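Local coordinates for protein trilobed Protease (Pyrococcus furiosus, PDB 2GOP) that forms the seven-bladed beta-propeller domain of a protease, a domain of open Velcro topology that probably controls substrate access to the proteolytic part, at residues A[200-205]-A[217-222]; A[245-250]-A[257-262]. All coordinates share one frame; numbering follows the deposited sequence.

Contact 1 of 2, residues A[200-205]-A[217-222]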
ATOM      1  N   TRP A 200       7.435  11.952   4.258  1.00 37.46           N
ATOM      2  CA  TRP A 200       8.783  11.422   4.307  1.00 39.48           C
ATOM      3  C   TRP A 200       9.775  12.517   4.625  1.00 36.97           C
ATOM      4  O   TRP A 200       9.558  13.676   4.280  1.00 35.43           O
ATOM      5  CB  TRP A 200       9.133  10.819   2.951  1.00 41.10           C
ATOM      6  CG  TRP A 200       8.119   9.830   2.537  1.00 42.77           C
ATOM      7  CD1 TRP A 200       6.929  10.077   1.899  1.00 43.41           C
ATOM      8  CD2 TRP A 200       8.167   8.440   2.780  1.00 38.79           C
ATOM      9  NE1 TRP A 200       6.250   8.906   1.715  1.00 45.41           N
ATOM     10  CE2 TRP A 200       6.993   7.883   2.246  1.00 42.14           C
ATOM     11  CE3 TRP A 200       9.102   7.601   3.385  1.00 41.38           C
ATOM     12  CZ2 TRP A 200       6.726   6.525   2.304  1.00 44.88           C
ATOM     13  CZ3 TRP A 200       8.838   6.254   3.445  1.00 45.42           C
ATOM     14  CH2 TRP A 200       7.663   5.723   2.908  1.00 46.11           C
ATOM     15  N   ASP A 201      10.846  12.136   5.312  1.00 34.76           N
ATOM     16  CA  ASP A 201      12.081  12.912   5.329  1.00 35.97           C
ATOM     17  C   ASP A 201      13.050  12.193   4.399  1.00 34.78           C
ATOM     18  O   ASP A 201      13.062  10.969   4.349  1.00 38.58           O
ATOM     19  CB  ASP A 201      12.669  12.982   6.734  1.00 36.57           C
ATOM     20  CG  ASP A 201      11.760  13.689   7.718  1.00 38.81           C
ATOM     21  OD1 ASP A 201      10.971  14.561   7.298  1.00 37.87           O
ATOM     22  OD2 ASP A 201      11.840  13.365   8.916  1.00 41.16           O
ATOM     23  N   ILE A 202      13.831  12.948   3.639  1.00 35.69           N
ATOM     24  CA  ILE A 202      14.797  12.353   2.704  1.00 35.83           C
ATOM     25  C   ILE A 202      16.186  12.906   2.987  1.00 36.07           C
ATOM     26  O   ILE A 202      16.392  14.121   2.975  1.00 36.18           O
ATOM     27  CB  ILE A 202      14.450  12.625   1.237  1.00 35.15           C
ATOM     28  CG1 ILE A 202      13.028  12.138   0.917  1.00 36.56           C
ATOM     29  CG2 ILE A 202      15.499  11.955   0.313  1.00 33.82           C
ATOM     30  CD1 ILE A 202      12.488  12.638  -0.412  1.00 29.40           C
ATOM     31  N   TYR A 203      17.123  11.994   3.243  1.00 39.30           N
ATOM     32  CA  TYR A 203      18.503  12.328   3.568  1.00 37.50           C
ATOM     33  C   TYR A 203      19.410  11.867   2.455  1.00 37.45           C
ATOM     34  O   TYR A 203      19.040  11.021   1.646  1.00 36.20           O
ATOM     35  CB  TYR A 203      18.934  11.622   4.854  1.00 38.02           C
ATOM     36  CG  TYR A 203      18.123  12.006   6.059  1.00 36.71           C
ATOM     37  CD1 TYR A 203      16.914  11.376   6.339  1.00 36.81           C
ATOM     38  CD2 TYR A 203      18.570  12.991   6.929  1.00 38.03           C
ATOM     39  CE1 TYR A 203      16.158  11.743   7.454  1.00 41.20           C
ATOM     40  CE2 TYR A 203      17.839  13.355   8.048  1.00 38.39           C
ATOM     41  CZ  TYR A 203      16.636  12.729   8.307  1.00 40.58           C
ATOM     42  OH  TYR A 203      15.923  13.097   9.419  1.00 43.72           O
ATOM     43  N   ILE A 204      20.611  12.422   2.422  1.00 37.19           N
ATOM     44  CA  ILE A 204      21.672  11.869   1.600  1.00 39.93           C
ATOM     45  C   ILE A 204      22.826  11.461   2.528  1.00 38.66           C
ATOM     46  O   ILE A 204      23.213  12.211   3.431  1.00 37.00           O
ATOM     47  CB  ILE A 204      22.097  12.833   0.450  1.00 42.00           C
ATOM     48  CG1 ILE A 204      22.968  12.078  -0.569  1.00 47.26           C
ATOM     49  CG2 ILE A 204      22.804  14.078   1.009  1.00 42.84           C
ATOM     50  CD1 ILE A 204      22.783  12.529  -2.025  1.00 40.07           C
ATOM     51  N   TRP A 205      23.350  10.262   2.293  1.00 37.68           N
ATOM     52  CA  TRP A 205      24.193   9.569   3.240  1.00 38.27           C
ATOM     53  C   TRP A 205      25.520   9.197   2.590  1.00 39.41           C
ATOM     54  O   TRP A 205      25.550   8.723   1.454  1.00 38.58           O
ATOM     55  CB  TRP A 205      23.461   8.302   3.706  1.00 40.29           C
ATOM     56  CG  TRP A 205      24.047   7.619   4.923  1.00 41.45           C
ATOM     57  CD1 TRP A 205      23.621   7.748   6.217  1.00 41.37           C
ATOM     58  CD2 TRP A 205      25.136   6.684   4.951  1.00 42.32           C
ATOM     59  NE1 TRP A 205      24.383   6.960   7.046  1.00 44.13           N
ATOM     60  CE2 TRP A 205      25.323   6.302   6.298  1.00 39.68           C
ATOM     61  CE3 TRP A 205      25.980   6.145   3.975  1.00 43.26           C
ATOM     62  CZ2 TRP A 205      26.313   5.398   6.692  1.00 43.62           C
ATOM     63  CZ3 TRP A 205      26.969   5.249   4.364  1.00 43.49           C
ATOM     64  CH2 TRP A 205      27.123   4.880   5.714  1.00 42.82           C
ATOM     65  N   VAL A 217       7.866  15.716   3.305  1.00 39.25           N
ATOM     66  CA  VAL A 217       7.395  15.845   1.942  1.00 37.54           C
ATOM     67  C   VAL A 217       6.560  14.610   1.641  1.00 38.12           C
ATOM     68  O   VAL A 217       6.776  13.552   2.227  1.00 38.60           O
ATOM     69  CB  VAL A 217       8.580  15.988   0.953  1.00 38.17           C
ATOM     70  CG1 VAL A 217       9.272  17.352   1.146  1.00 34.81           C
ATOM     71  CG2 VAL A 217       9.587  14.827   1.112  1.00 33.73           C
ATOM     72  N   SER A 218       5.598  14.744   0.740  1.00 37.94           N
ATOM     73  CA  SER A 218       4.711  13.639   0.387  1.00 38.32           C
ATOM     74  C   SER A 218       5.233  12.829  -0.804  1.00 37.31           C
ATOM     75  O   SER A 218       4.460  12.262  -1.568  1.00 39.31           O
ATOM     76  CB  SER A 218       3.304  14.172   0.104  1.00 40.54           C
ATOM     77  OG  SER A 218       3.360  15.320  -0.724  1.00 47.67           O
ATOM     78  N   PHE A 219       6.545  12.747  -0.952  1.00 36.71           N
ATOM     79  CA  PHE A 219       7.132  11.891  -1.983  1.00 36.01           C
ATOM     80  C   PHE A 219       8.415  11.293  -1.472  1.00 36.06           C
ATOM     81  O   PHE A 219       8.913  11.687  -0.433  1.00 35.09           O
ATOM     82  CB  PHE A 219       7.378  12.668  -3.286  1.00 36.59           C
ATOM     83  CG  PHE A 219       8.060  13.996  -3.084  1.00 37.99           C
ATOM     84  CD1 PHE A 219       9.414  14.064  -2.758  1.00 38.28           C
ATOM     85  CD2 PHE A 219       7.342  15.189  -3.214  1.00 39.53           C
ATOM     86  CE1 PHE A 219      10.038  15.298  -2.553  1.00 38.35           C
ATOM     87  CE2 PHE A 219       7.954  16.414  -3.018  1.00 35.96           C
ATOM     88  CZ  PHE A 219       9.304  16.470  -2.679  1.00 38.74           C
ATOM     89  N   TYR A 220       8.940  10.324  -2.212  1.00 36.24           N
ATOM     90  CA  TYR A 220      10.177   9.688  -1.843  1.00 35.15           C
ATOM     91  C   TYR A 220      10.961   9.323  -3.104  1.00 36.16           C
ATOM     92  O   TYR A 220      10.403   9.222  -4.192  1.00 35.53           O
ATOM     93  CB  TYR A 220       9.901   8.477  -0.951  1.00 37.34           C
ATOM     94  CG  TYR A 220       8.994   7.460  -1.558  1.00 35.88           C
ATOM     95  CD1 TYR A 220       9.508   6.429  -2.339  1.00 38.05           C
ATOM     96  CD2 TYR A 220       7.617   7.518  -1.354  1.00 36.58           C
ATOM     97  CE1 TYR A 220       8.665   5.476  -2.914  1.00 37.21           C
ATOM     98  CE2 TYR A 220       6.773   6.583  -1.919  1.00 37.85           C
ATOM     99  CZ  TYR A 220       7.304   5.562  -2.699  1.00 39.17           C
ATOM    100  OH  TYR A 220       6.474   4.619  -3.256  1.00 40.88           O
ATOM    101  N   ALA A 221      12.270   9.186  -2.947  1.00 36.00           N
ATOM    102  CA  ALA A 221      13.173   8.975  -4.065  1.00 34.19           C
ATOM    103  C   ALA A 221      13.091   7.528  -4.533  1.00 33.50           C
ATOM    104  O   ALA A 221      13.197   6.601  -3.718  1.00 32.87           O
ATOM    105  CB  ALA A 221      14.624   9.343  -3.637  1.00 32.99           C
ATOM    106  N   VAL A 222      12.890   7.338  -5.839  1.00 35.12           N
ATOM    107  CA  VAL A 222      12.788   5.993  -6.411  1.00 33.87           C
ATOM    108  C   VAL A 222      13.926   5.625  -7.362  1.00 35.24           C
ATOM    109  O   VAL A 222      14.123   4.450  -7.622  1.00 33.83           O
ATOM    110  CB  VAL A 222      11.432   5.756  -7.127  1.00 36.18           C
ATOM    111  CG1 VAL A 222      10.297   5.691  -6.106  1.00 34.68           C
ATOM    112  CG2 VAL A 222      11.171   6.833  -8.199  1.00 29.76           C
TER

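Contact 2 of 2, residues A[245-250]-A[257-262]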
ATOM      1  N   LYS A 245       2.393  10.586  -8.380  1.00 41.24           N
ATOM      2  CA  LYS A 245       2.926  11.369  -9.478  1.00 42.06           C
ATOM      3  C   LYS A 245       4.436  11.204  -9.518  1.00 41.03           C
ATOM      4  O   LYS A 245       5.036  10.624  -8.606  1.00 39.48           O
ATOM      5  CB  LYS A 245       2.603  12.849  -9.249  1.00 44.24           C
ATOM      6  CG  LYS A 245       1.114  13.191  -9.260  1.00 47.56           C
ATOM      7  CD  LYS A 245       0.582  13.265 -10.674  1.00 47.09           C
ATOM      8  CE  LYS A 245      -0.856  13.661 -10.681  1.00 44.86           C
ATOM      9  NZ  LYS A 245      -1.453  13.426 -12.002  1.00 37.59           N
ATOM     10  N   LEU A 246       5.046  11.738 -10.570  1.00 40.73           N
ATOM     11  CA  LEU A 246       6.489  11.695 -10.731  1.00 38.42           C
ATOM     12  C   LEU A 246       7.059  13.102 -10.698  1.00 36.41           C
ATOM     13  O   LEU A 246       6.498  14.046 -11.274  1.00 30.79           O
ATOM     14  CB  LEU A 246       6.886  10.980 -12.028  1.00 37.87           C
ATOM     15  CG  LEU A 246       6.555   9.486 -12.098  1.00 39.50           C
ATOM     16  CD1 LEU A 246       6.781   8.947 -13.511  1.00 37.63           C
ATOM     17  CD2 LEU A 246       7.365   8.680 -11.060  1.00 36.57           C
ATOM     18  N   TYR A 247       8.181  13.238 -10.010  1.00 35.14           N
ATOM     19  CA  TYR A 247       8.856  14.521  -9.885  1.00 36.65           C
ATOM     20  C   TYR A 247      10.349  14.325 -10.071  1.00 37.87           C
ATOM     21  O   TYR A 247      10.903  13.255  -9.753  1.00 34.45           O
ATOM     22  CB  TYR A 247       8.599  15.152  -8.511  1.00 41.36           C
ATOM     23  CG  TYR A 247       7.145  15.239  -8.131  1.00 40.39           C
ATOM     24  CD1 TYR A 247       6.506  14.167  -7.521  1.00 45.11           C
ATOM     25  CD2 TYR A 247       6.404  16.384  -8.400  1.00 43.96           C
ATOM     26  CE1 TYR A 247       5.167  14.232  -7.185  1.00 46.05           C
ATOM     27  CE2 TYR A 247       5.060  16.467  -8.069  1.00 43.34           C
ATOM     28  CZ  TYR A 247       4.445  15.389  -7.459  1.00 46.53           C
ATOM     29  OH  TYR A 247       3.107  15.453  -7.133  1.00 43.47           O
ATOM     30  N   ILE A 248      10.995  15.363 -10.590  1.00 39.48           N
ATOM     31  CA  ILE A 248      12.432  15.357 -10.783  1.00 38.36           C
ATOM     32  C   ILE A 248      13.057  16.458  -9.956  1.00 38.25           C
ATOM     33  O   ILE A 248      12.648  17.612 -10.076  1.00 37.08           O
ATOM     34  CB  ILE A 248      12.804  15.611 -12.250  1.00 39.77           C
ATOM     35  CG1 ILE A 248      12.266  14.503 -13.150  1.00 39.96           C
ATOM     36  CG2 ILE A 248      14.329  15.731 -12.385  1.00 38.39           C
ATOM     37  CD1 ILE A 248      12.560  14.750 -14.620  1.00 42.42           C
ATOM     38  N   TYR A 249      14.054  16.093  -9.135  1.00 38.69           N
ATOM     39  CA  TYR A 249      14.907  17.048  -8.443  1.00 35.63           C
ATOM     40  C   TYR A 249      16.265  17.204  -9.154  1.00 36.75           C
ATOM     41  O   TYR A 249      17.022  16.234  -9.315  1.00 36.22           O
ATOM     42  CB  TYR A 249      15.084  16.664  -6.964  1.00 37.20           C
ATOM     43  CG  TYR A 249      15.975  17.628  -6.199  1.00 42.30           C
ATOM     44  CD1 TYR A 249      15.697  19.009  -6.195  1.00 40.99           C
ATOM     45  CD2 TYR A 249      17.100  17.190  -5.512  1.00 41.25           C
ATOM     46  CE1 TYR A 249      16.506  19.911  -5.536  1.00 38.27           C
ATOM     47  CE2 TYR A 249      17.925  18.116  -4.827  1.00 42.62           C
ATOM     48  CZ  TYR A 249      17.608  19.467  -4.852  1.00 38.51           C
ATOM     49  OH  TYR A 249      18.390  20.401  -4.210  1.00 41.00           O
ATOM     50  N   ASP A 250      16.567  18.438  -9.557  1.00 38.45           N
ATOM     51  CA  ASP A 250      17.756  18.767 -10.364  1.00 39.76           C
ATOM     52  C   ASP A 250      18.824  19.585  -9.611  1.00 40.32           C
ATOM     53  O   ASP A 250      19.782  20.077 -10.221  1.00 41.89           O
ATOM     54  CB  ASP A 250      17.324  19.561 -11.606  1.00 41.55           C
ATOM     55  CG  ASP A 250      16.556  20.840 -11.258  1.00 42.51           C
ATOM     56  OD1 ASP A 250      16.176  21.036 -10.065  1.00 37.22           O
ATOM     57  OD2 ASP A 250      16.315  21.637 -12.190  1.00 39.47           O
ATOM     58  N   ILE A 257       6.246  16.134 -13.606  1.00 40.67           N
ATOM     59  CA  ILE A 257       6.218  15.839 -15.030  1.00 39.76           C
ATOM     60  C   ILE A 257       4.895  15.198 -15.490  1.00 38.74           C
ATOM     61  O   ILE A 257       4.688  15.045 -16.669  1.00 36.12           O
ATOM     62  CB  ILE A 257       7.406  14.956 -15.463  1.00 40.32           C
ATOM     63  CG1 ILE A 257       7.383  13.586 -14.751  1.00 43.39           C
ATOM     64  CG2 ILE A 257       8.724  15.691 -15.218  1.00 40.79           C
ATOM     65  CD1 ILE A 257       8.258  12.517 -15.414  1.00 39.19           C
ATOM     66  N   LEU A 258       4.013  14.848 -14.563  1.00 33.83           N
ATOM     67  CA  LEU A 258       2.685  14.328 -14.917  1.00 37.40           C
ATOM     68  C   LEU A 258       1.559  15.050 -14.174  1.00 35.09           C
ATOM     69  O   LEU A 258       0.518  14.471 -13.947  1.00 39.95           O
ATOM     70  CB  LEU A 258       2.629  12.826 -14.603  1.00 37.74           C
ATOM     71  CG  LEU A 258       3.545  11.915 -15.438  1.00 39.75           C
ATOM     72  CD1 LEU A 258       3.630  10.502 -14.857  1.00 38.75           C
ATOM     73  CD2 LEU A 258       3.089  11.879 -16.868  1.00 44.12           C
ATOM     74  N   ASP A 259       1.757  16.301 -13.782  1.00 35.63           N
ATOM     75  CA  ASP A 259       0.718  16.995 -13.004  1.00 37.22           C
ATOM     76  C   ASP A 259      -0.596  17.178 -13.778  1.00 35.87           C
ATOM     77  O   ASP A 259      -1.665  17.204 -13.175  1.00 39.33           O
ATOM     78  CB  ASP A 259       1.183  18.368 -12.535  1.00 38.59           C
ATOM     79  CG  ASP A 259       2.344  18.311 -11.599  1.00 40.62           C
ATOM     80  OD1 ASP A 259       2.675  17.208 -11.101  1.00 41.25           O
ATOM     81  OD2 ASP A 259       2.935  19.404 -11.378  1.00 46.34           O
ATOM     82  N   GLU A 260      -0.519  17.281 -15.102  1.00 33.74           N
ATOM     83  CA  GLU A 260      -1.705  17.529 -15.922  1.00 34.25           C
ATOM     84  C   GLU A 260      -2.312  16.225 -16.486  1.00 36.89           C
ATOM     85  O   GLU A 260      -3.265  16.277 -17.267  1.00 36.50           O
ATOM     86  CB  GLU A 260      -1.390  18.549 -17.035  1.00 34.73           C
ATOM     87  CG  GLU A 260      -1.035  19.964 -16.544  1.00 36.76           C
ATOM     88  CD  GLU A 260       0.314  20.051 -15.826  1.00 41.38           C
ATOM     89  OE1 GLU A 260       1.297  19.461 -16.310  1.00 37.75           O
ATOM     90  OE2 GLU A 260       0.391  20.719 -14.777  1.00 40.27           O
ATOM     91  N   VAL A 261      -1.789  15.068 -16.059  1.00 34.96           N
ATOM     92  CA  VAL A 261      -2.268  13.764 -16.523  1.00 35.51           C
ATOM     93  C   VAL A 261      -2.935  13.034 -15.361  1.00 35.77           C
ATOM     94  O   VAL A 261      -2.287  12.720 -14.377  1.00 38.93           O
ATOM     95  CB  VAL A 261      -1.113  12.910 -17.070  1.00 35.04           C
ATOM     96  CG1 VAL A 261      -1.576  11.506 -17.376  1.00 35.99           C
ATOM     97  CG2 VAL A 261      -0.491  13.578 -18.323  1.00 34.62           C
ATOM     98  N   ASP A 262      -4.234  12.776 -15.466  1.00 38.56           N
ATOM     99  CA  ASP A 262      -4.984  12.184 -14.346  1.00 38.31           C
ATOM    100  C   ASP A 262      -5.029  10.679 -14.492  1.00 37.73           C
ATOM    101  O   ASP A 262      -6.062  10.106 -14.816  1.00 37.30           O
ATOM    102  CB  ASP A 262      -6.400  12.776 -14.267  1.00 38.70           C
ATOM    103  CG  ASP A 262      -7.191  12.257 -13.067  1.00 39.75           C
ATOM    104  OD1 ASP A 262      -6.589  11.729 -12.113  1.00 38.67           O
ATOM    105  OD2 ASP A 262      -8.425  12.370 -13.089  1.00 40.91           O
TER
HETATM  106  O   HOH W   1       3.929  14.968 -11.748  1.00 43.34           O

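Contact 1 of 2, residues A[200-205]-A[217-222]
At the passage from one propeller blade to the next, Trp200 on the third strand of a blade pairs with Val217, the end of that blade's outermost strand, and packs on Tyr220 of the following blade's first strand. Trp200 and Val217 form an antiparallel hydrogen-bonded pair: Trp200 N to Val217 O is 2.7 Å, and Val217 N returns to Trp200 O at 2.8 Å. After Ser218, whose OG bonds to Lys234 O, the chain enters strand 219-224. The Tyr220 and Trp200 side chains run alongside each other in the same direction. Tyr220 CB sits over the indole five-membered ring in a CH-pi contact, 4.2 Å from its centroid, while Tyr220 CD2 comes within 3.6 Å of Trp200 NE1. Chi1 of Tyr220 (57°) sets its CG between its own N and C, and the phenol passes the six-membered ring of the indole obliquely, planes at 53°. Further along strand 200-206, Ile202 CD1 lies between the two strands, 3.9 Å from Val217 CG2 and 4.1 Å from Phe219 CD1. Phe219 O, near Ile202 CD1 and the indole, is buried without a polar partner. Such side-chain packing between successive four-stranded antiparallel sheets is characteristic of the beta-propeller fold.

Contact 2 of 2, residues A[245-250]-A[257-262]
Lys245 and Leu246, neighbours on strand 245-249, send their side chains to different parts of the loop 257-262. The lysine chain bends at chi2 (-78°) and then runs extended alongside Leu258, bringing NZ to Leu258 O in a hydrogen bond of 3.0 Å; NZ stands 26° off the plane of that carbonyl. Val261 N reaches the same oxygen from the opposite face, closing the type I turn from Leu258 to Val261, so that two donors grip one carbonyl. The carboxylates of Asp259 and Asp262 lie close enough to the ammonium group that they may favour its positive charge, though neither touches it. Leu246 and Leu258 run abreast, CD1 to CD1 at 3.8 Å. Ile257 CG1 stands between backbone N and carbonyl carbon (chi1 62°) and packs against Leu246 CB, while its CG2 branch meets Ile248 CD1 at 4.0 Å, the two isoleucines meeting roughly perpendicular. Ile257 N gives a hydrogen bond to Leu246 O at 3.1 Å. A water also donates to Leu246 O and to Asp259 OD1, the latter at 2.6 Å, and accepts from Leu258 N, tying the strand to the turn. The Asp259 carboxylate lies across Tyr247, its plane 53° from the ring, with OD1 3.9 Å from Tyr247 CE2. Strand 229-233 flanks 245-249 within the blade, while Val265 of strand 264-271 and Val275 and Phe277 of strand 274-281, in the next blade, pack against the leucines and isoleucines.

Contacts 1 and 2 follow one another along the chain and share one propeller blade. Residues 219-222 of contact 1 lie on its first strand, residues 245-249 of contact 2 form its third, and strand 229-233 runs between them. Leu231 on that middle strand touches Phe219 and Ala221 from one contact and Tyr247 from the other. The contact centres are 16 Å apart and their nearest atoms about 5 Å, without touching. Contact 1 joins this blade to the one before it, and contact 2 fastens the loop leading to the one after. Pro235 is a further shared neighbour: it receives a weak hydrogen bond from Ser218 and packs against Lys245 and Tyr247.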